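Local coordinates for Sn-glycerol-3-phosphate ABC transporter substrate-binding protein UspB (Mycobacterium tuberculosis, PDB 4MFI), which probably captures glycerophosphocholine outside the membrane and delivers it to its ABC transporter for uptake, at residues R152-W164 against F261-S275. Residues are numbered along the deposited sequence; the frame is centred on the assembly and turned at random.
Sequences RSTPLFYYNKAAW and FATGILASAVASTGS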
loop_
_atom_site.group_PDB
_atom_site.type_symbol
_atom_site.label_atom_id
_atom_site.label_comp_id
_atom_site.label_asym_id
_atom_site.label_seq_id
_atom_site.Cartn_x
_atom_site.Cartn_y
_atom_site.Cartn_z
ATOM N N ARG A 152 -3.436 2.913 -5.480
ATOM C CA ARG A 152 -2.587 3.079 -4.304
ATOM C C ARG A 152 -3.389 3.399 -3.049
ATOM O O ARG A 152 -4.427 4.051 -3.112
ATOM C CB ARG A 152 -1.533 4.168 -4.556
ATOM C CG ARG A 152 -0.741 3.991 -5.876
ATOM C CD ARG A 152 -0.083 2.597 -6.031
ATOM N NE ARG A 152 0.583 2.253 -4.785
ATOM C CZ ARG A 152 1.818 2.616 -4.453
ATOM N NH1 ARG A 152 2.615 3.228 -5.330
ATOM N NH2 ARG A 152 2.267 2.323 -3.243
ATOM N N SER A 153 -2.880 2.932 -1.912
ATOM C CA SER A 153 -3.531 3.088 -0.620
ATOM C C SER A 153 -2.470 3.396 0.422
ATOM O O SER A 153 -1.272 3.301 0.144
ATOM C CB SER A 153 -4.191 1.773 -0.243
ATOM O OG SER A 153 -3.195 0.763 -0.194
ATOM N N THR A 154 -2.909 3.770 1.621
ATOM C CA THR A 154 -2.027 3.843 2.783
ATOM C C THR A 154 -2.800 3.340 3.992
ATOM O O THR A 154 -4.025 3.203 3.940
ATOM C CB THR A 154 -1.574 5.287 3.118
ATOM O OG1 THR A 154 -2.666 6.001 3.707
ATOM C CG2 THR A 154 -1.057 6.025 1.894
ATOM N N PRO A 155 -2.097 3.074 5.096
ATOM C CA PRO A 155 -2.846 2.871 6.337
ATOM C C PRO A 155 -3.486 4.180 6.813
ATOM O O PRO A 155 -3.060 5.280 6.438
ATOM C CB PRO A 155 -1.763 2.416 7.320
ATOM C CG PRO A 155 -0.699 1.811 6.445
ATOM C CD PRO A 155 -0.675 2.726 5.255
ATOM N N LEU A 156 -4.511 4.040 7.644
ATOM C CA LEU A 156 -5.253 5.165 8.192
ATOM C C LEU A 156 -5.649 4.788 9.616
ATOM O O LEU A 156 -5.895 3.614 9.897
ATOM C CB LEU A 156 -6.498 5.403 7.343
ATOM C CG LEU A 156 -7.189 6.754 7.467
ATOM C CD1 LEU A 156 -6.234 7.874 7.094
ATOM C CD2 LEU A 156 -8.432 6.777 6.575
ATOM N N PHE A 157 -5.695 5.769 10.517
ATOM C CA PHE A 157 -6.076 5.523 11.908
ATOM C C PHE A 157 -7.559 5.848 12.079
ATOM O O PHE A 157 -7.965 7.004 11.994
ATOM C CB PHE A 157 -5.206 6.370 12.853
ATOM C CG PHE A 157 -5.347 6.009 14.308
ATOM C CD1 PHE A 157 -6.431 6.465 15.057
ATOM C CD2 PHE A 157 -4.379 5.234 14.941
ATOM C CE1 PHE A 157 -6.562 6.123 16.413
ATOM C CE2 PHE A 157 -4.492 4.903 16.291
ATOM C CZ PHE A 157 -5.588 5.343 17.028
ATOM N N TYR A 158 -8.368 4.818 12.298
ATOM C CA TYR A 158 -9.804 4.978 12.468
ATOM C C TYR A 158 -10.136 5.024 13.950
ATOM O O TYR A 158 -9.596 4.234 14.732
ATOM C CB TYR A 158 -10.539 3.799 11.829
ATOM C CG TYR A 158 -10.409 3.708 10.323
ATOM C CD1 TYR A 158 -11.346 4.317 9.496
ATOM C CD2 TYR A 158 -9.364 3.001 9.721
ATOM C CE1 TYR A 158 -11.260 4.232 8.120
ATOM C CE2 TYR A 158 -9.262 2.918 8.325
ATOM C CZ TYR A 158 -10.217 3.541 7.532
ATOM O OH TYR A 158 -10.157 3.466 6.151
ATOM N N TYR A 159 -11.031 5.923 14.350
ATOM C CA TYR A 159 -11.422 5.990 15.757
ATOM C C TYR A 159 -12.901 6.259 15.979
ATOM O O TYR A 159 -13.539 6.992 15.220
ATOM C CB TYR A 159 -10.548 6.966 16.557
ATOM C CG TYR A 159 -10.680 8.443 16.228
ATOM C CD1 TYR A 159 -9.977 9.016 15.167
ATOM C CD2 TYR A 159 -11.469 9.280 17.012
ATOM C CE1 TYR A 159 -10.076 10.381 14.889
ATOM C CE2 TYR A 159 -11.573 10.637 16.745
ATOM C CZ TYR A 159 -10.884 11.184 15.680
ATOM O OH TYR A 159 -10.994 12.534 15.428
ATOM N N ASN A 160 -13.423 5.629 17.024
ATOM C CA ASN A 160 -14.818 5.718 17.428
ATOM C C ASN A 160 -14.981 6.955 18.311
ATOM O O ASN A 160 -14.409 7.028 19.406
ATOM C CB ASN A 160 -15.146 4.428 18.183
ATOM C CG ASN A 160 -16.574 4.346 18.651
ATOM O OD1 ASN A 160 -17.131 5.302 19.183
ATOM N ND2 ASN A 160 -17.166 3.165 18.494
ATOM N N LYS A 161 -15.749 7.936 17.837
ATOM C CA LYS A 161 -15.861 9.207 18.553
ATOM C C LYS A 161 -16.614 9.089 19.871
ATOM O O LYS A 161 -16.322 9.825 20.805
ATOM C CB LYS A 161 -16.462 10.293 17.666
ATOM C CG LYS A 161 -15.549 10.662 16.523
ATOM C CD LYS A 161 -15.815 12.065 16.028
ATOM C CE LYS A 161 -14.886 12.415 14.887
ATOM N NZ LYS A 161 -15.038 13.841 14.504
ATOM N N ALA A 162 -17.571 8.168 19.955
ATOM C CA ALA A 162 -18.268 7.959 21.220
ATOM C C ALA A 162 -17.309 7.432 22.283
ATOM O O ALA A 162 -17.361 7.860 23.436
ATOM C CB ALA A 162 -19.452 7.021 21.047
ATOM N N ALA A 163 -16.429 6.510 21.896
ATOM C CA ALA A 163 -15.438 5.979 22.827
ATOM C C ALA A 163 -14.461 7.078 23.237
ATOM O O ALA A 163 -14.127 7.214 24.415
ATOM C CB ALA A 163 -14.690 4.790 22.207
ATOM N N TRP A 164 -14.000 7.862 22.259
ATOM C CA TRP A 164 -13.089 8.976 22.520
ATOM C C TRP A 164 -13.703 9.944 23.527
ATOM O O TRP A 164 -13.036 10.383 24.467
ATOM C CB TRP A 164 -12.773 9.706 21.208
ATOM C CG TRP A 164 -11.375 9.494 20.668
ATOM C CD1 TRP A 164 -10.465 10.469 20.371
ATOM C CD2 TRP A 164 -10.729 8.237 20.365
ATOM N NE1 TRP A 164 -9.296 9.904 19.908
ATOM C CE2 TRP A 164 -9.435 8.541 19.885
ATOM C CE3 TRP A 164 -11.119 6.894 20.444
ATOM C CZ2 TRP A 164 -8.523 7.549 19.504
ATOM C CZ3 TRP A 164 -10.216 5.909 20.057
ATOM C CH2 TRP A 164 -8.931 6.241 19.601
ATOM N N PHE A 261 -13.981 -2.941 13.503
ATOM C CA PHE A 261 -14.119 -1.530 13.818
ATOM C C PHE A 261 -15.540 -1.037 13.521
ATOM O O PHE A 261 -16.176 -0.392 14.362
ATOM C CB PHE A 261 -13.105 -0.660 13.068
ATOM C CG PHE A 261 -13.297 0.797 13.336
ATOM C CD1 PHE A 261 -12.872 1.346 14.539
ATOM C CD2 PHE A 261 -13.963 1.608 12.427
ATOM C CE1 PHE A 261 -13.081 2.684 14.825
ATOM C CE2 PHE A 261 -14.178 2.947 12.704
ATOM C CZ PHE A 261 -13.729 3.489 13.903
ATOM N N ALA A 262 -16.030 -1.321 12.317
ATOM C CA ALA A 262 -17.331 -0.806 11.885
ATOM C C ALA A 262 -18.499 -1.278 12.740
ATOM O O ALA A 262 -19.499 -0.576 12.852
ATOM C CB ALA A 262 -17.581 -1.138 10.418
ATOM N N THR A 263 -18.377 -2.461 13.337
ATOM C CA THR A 263 -19.453 -3.018 14.154
ATOM C C THR A 263 -19.299 -2.642 15.623
ATOM O O THR A 263 -20.150 -2.983 16.445
ATOM C CB THR A 263 -19.545 -4.560 14.034
ATOM O OG1 THR A 263 -18.291 -5.148 14.400
ATOM C CG2 THR A 263 -19.891 -4.964 12.620
ATOM N N GLY A 264 -18.206 -1.963 15.961
ATOM C CA GLY A 264 -18.037 -1.440 17.304
ATOM C C GLY A 264 -17.261 -2.310 18.277
ATOM O O GLY A 264 -17.215 -2.006 19.469
ATOM N N ILE A 265 -16.653 -3.388 17.791
ATOM C CA ILE A 265 -15.864 -4.259 18.660
ATOM C C ILE A 265 -14.554 -3.576 19.087
ATOM O O ILE A 265 -14.068 -3.785 20.205
ATOM C CB ILE A 265 -15.543 -5.598 17.963
ATOM C CG1 ILE A 265 -16.826 -6.285 17.487
ATOM C CG2 ILE A 265 -14.747 -6.521 18.891
ATOM C CD1 ILE A 265 -17.874 -6.457 18.572
ATOM N N LEU A 266 -14.000 -2.756 18.195
ATOM C CA LEU A 266 -12.743 -2.045 18.418
ATOM C C LEU A 266 -12.992 -0.548 18.463
ATOM O O LEU A 266 -13.622 -0.003 17.553
ATOM C CB LEU A 266 -11.774 -2.314 17.268
ATOM C CG LEU A 266 -11.517 -3.771 16.904
ATOM C CD1 LEU A 266 -10.707 -3.852 15.617
ATOM C CD2 LEU A 266 -10.814 -4.525 18.039
ATOM N N ALA A 267 -12.457 0.139 19.474
ATOM C CA ALA A 267 -12.596 1.603 19.528
ATOM C C ALA A 267 -11.742 2.307 18.474
ATOM O O ALA A 267 -11.987 3.468 18.141
ATOM C CB ALA A 267 -12.257 2.133 20.910
ATOM N N SER A 268 -10.721 1.615 17.977
ATOM C CA SER A 268 -9.816 2.183 16.987
ATOM C C SER A 268 -9.040 1.075 16.293
ATOM O O SER A 268 -8.964 -0.058 16.794
ATOM C CB SER A 268 -8.851 3.189 17.634
ATOM O OG SER A 268 -7.992 2.570 18.578
ATOM N N ALA A 269 -8.445 1.409 15.151
ATOM C CA ALA A 269 -7.714 0.440 14.347
ATOM C C ALA A 269 -6.943 1.152 13.267
ATOM O O ALA A 269 -7.393 2.169 12.753
ATOM C CB ALA A 269 -8.685 -0.546 13.701
ATOM N N VAL A 270 -5.774 0.615 12.928
ATOM C CA VAL A 270 -5.082 1.013 11.710
ATOM C C VAL A 270 -5.451 0.027 10.609
ATOM O O VAL A 270 -5.204 -1.175 10.711
ATOM C CB VAL A 270 -3.555 1.075 11.901
ATOM C CG1 VAL A 270 -2.860 1.356 10.572
ATOM C CG2 VAL A 270 -3.199 2.145 12.923
ATOM N N ALA A 271 -6.085 0.546 9.568
ATOM C CA ALA A 271 -6.516 -0.269 8.447
ATOM C C ALA A 271 -6.291 0.513 7.163
ATOM O O ALA A 271 -5.897 1.672 7.203
ATOM C CB ALA A 271 -7.985 -0.656 8.602
ATOM N N SER A 272 -6.546 -0.106 6.022
ATOM C CA SER A 272 -6.308 0.584 4.762
ATOM C C SER A 272 -7.280 1.727 4.519
ATOM O O SER A 272 -8.443 1.681 4.943
ATOM C CB SER A 272 -6.405 -0.404 3.603
ATOM O OG SER A 272 -6.095 0.217 2.371
ATOM N N THR A 273 -6.800 2.746 3.810
ATOM C CA THR A 273 -7.683 3.756 3.233
ATOM C C THR A 273 -8.728 3.094 2.326
ATOM O O THR A 273 -9.818 3.637 2.123
ATOM C CB THR A 273 -6.886 4.806 2.424
ATOM O OG1 THR A 273 -5.982 4.141 1.530
ATOM C CG2 THR A 273 -6.087 5.694 3.351
ATOM N N GLY A 274 -8.400 1.917 1.794
ATOM C CA GLY A 274 -9.321 1.183 0.944
ATOM C C GLY A 274 -10.561 0.695 1.671
ATOM O O GLY A 274 -11.553 0.322 1.036
ATOM N N SER A 275 -10.509 0.696 3.000
ATOM C CA SER A 275 -11.639 0.262 3.812
ATOM C C SER A 275 -12.571 1.405 4.186
ATOM O O SER A 275 -13.619 1.173 4.792
ATOM C CB SER A 275 -11.150 -0.427 5.086
ATOM O OG SER A 275 -10.514 -1.652 4.773
HETATM O O HOH W 1 -15.902 1.127 16.890
#
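Strands 155-160 and 268-272 pair antiparallel, their axes 4.4 Å apart at closest approach and 147° between their directions, with two-way backbone bonds joining Leu156 to Ala271 and Tyr158 to Ala269. At the far end Asn160 N bonds to Ala267 O.

Tyr158 has the largest share of the contact. Its ring lies lengthwise along the neighbouring strand, with CE2 3.8 Å from Ala271 CB and the carbonyls of Ala269 and Ser272 at the ring edge. With CG anti to the carbonyl carbon (chi1 -66°), the ring runs toward Ser272, and OH donates to Ser272 O at 2.8 Å. Ser275 N reaches that oxygen from the opposite face of the carbonyl plane. Tyr158 CB meanwhile sits over the centre of the Phe261 ring, a CH-pi contact of 3.9 Å to the centroid.

The pair belongs to the mixed sheet of a periplasmic-binding-protein-type fold, in which strand 144-160 also pairs with 287-290. Phe157 and Val270 share the other face with Ser268, and helix 177-191 covers this side: Phe180 meets the Phe157 ring edge-to-face. Trp164 CH2 presses on Ser268 CB at 3.6 Å, while Ser268 OG bonds to Ala197 O and His198 ND1.

Beyond the last pair, Thr273 grips Thr154 twice: its N donates to Thr154 O, and its OG1, held between backbone N and carbonyl carbon (chi1 49°), accepts from Thr154 N at 3.1 Å. Asn160, the N-cap of the following helix, takes Ala163 N on OD1, and its ND2 donates to a water that in turn donates to Phe261 O and Leu266 O.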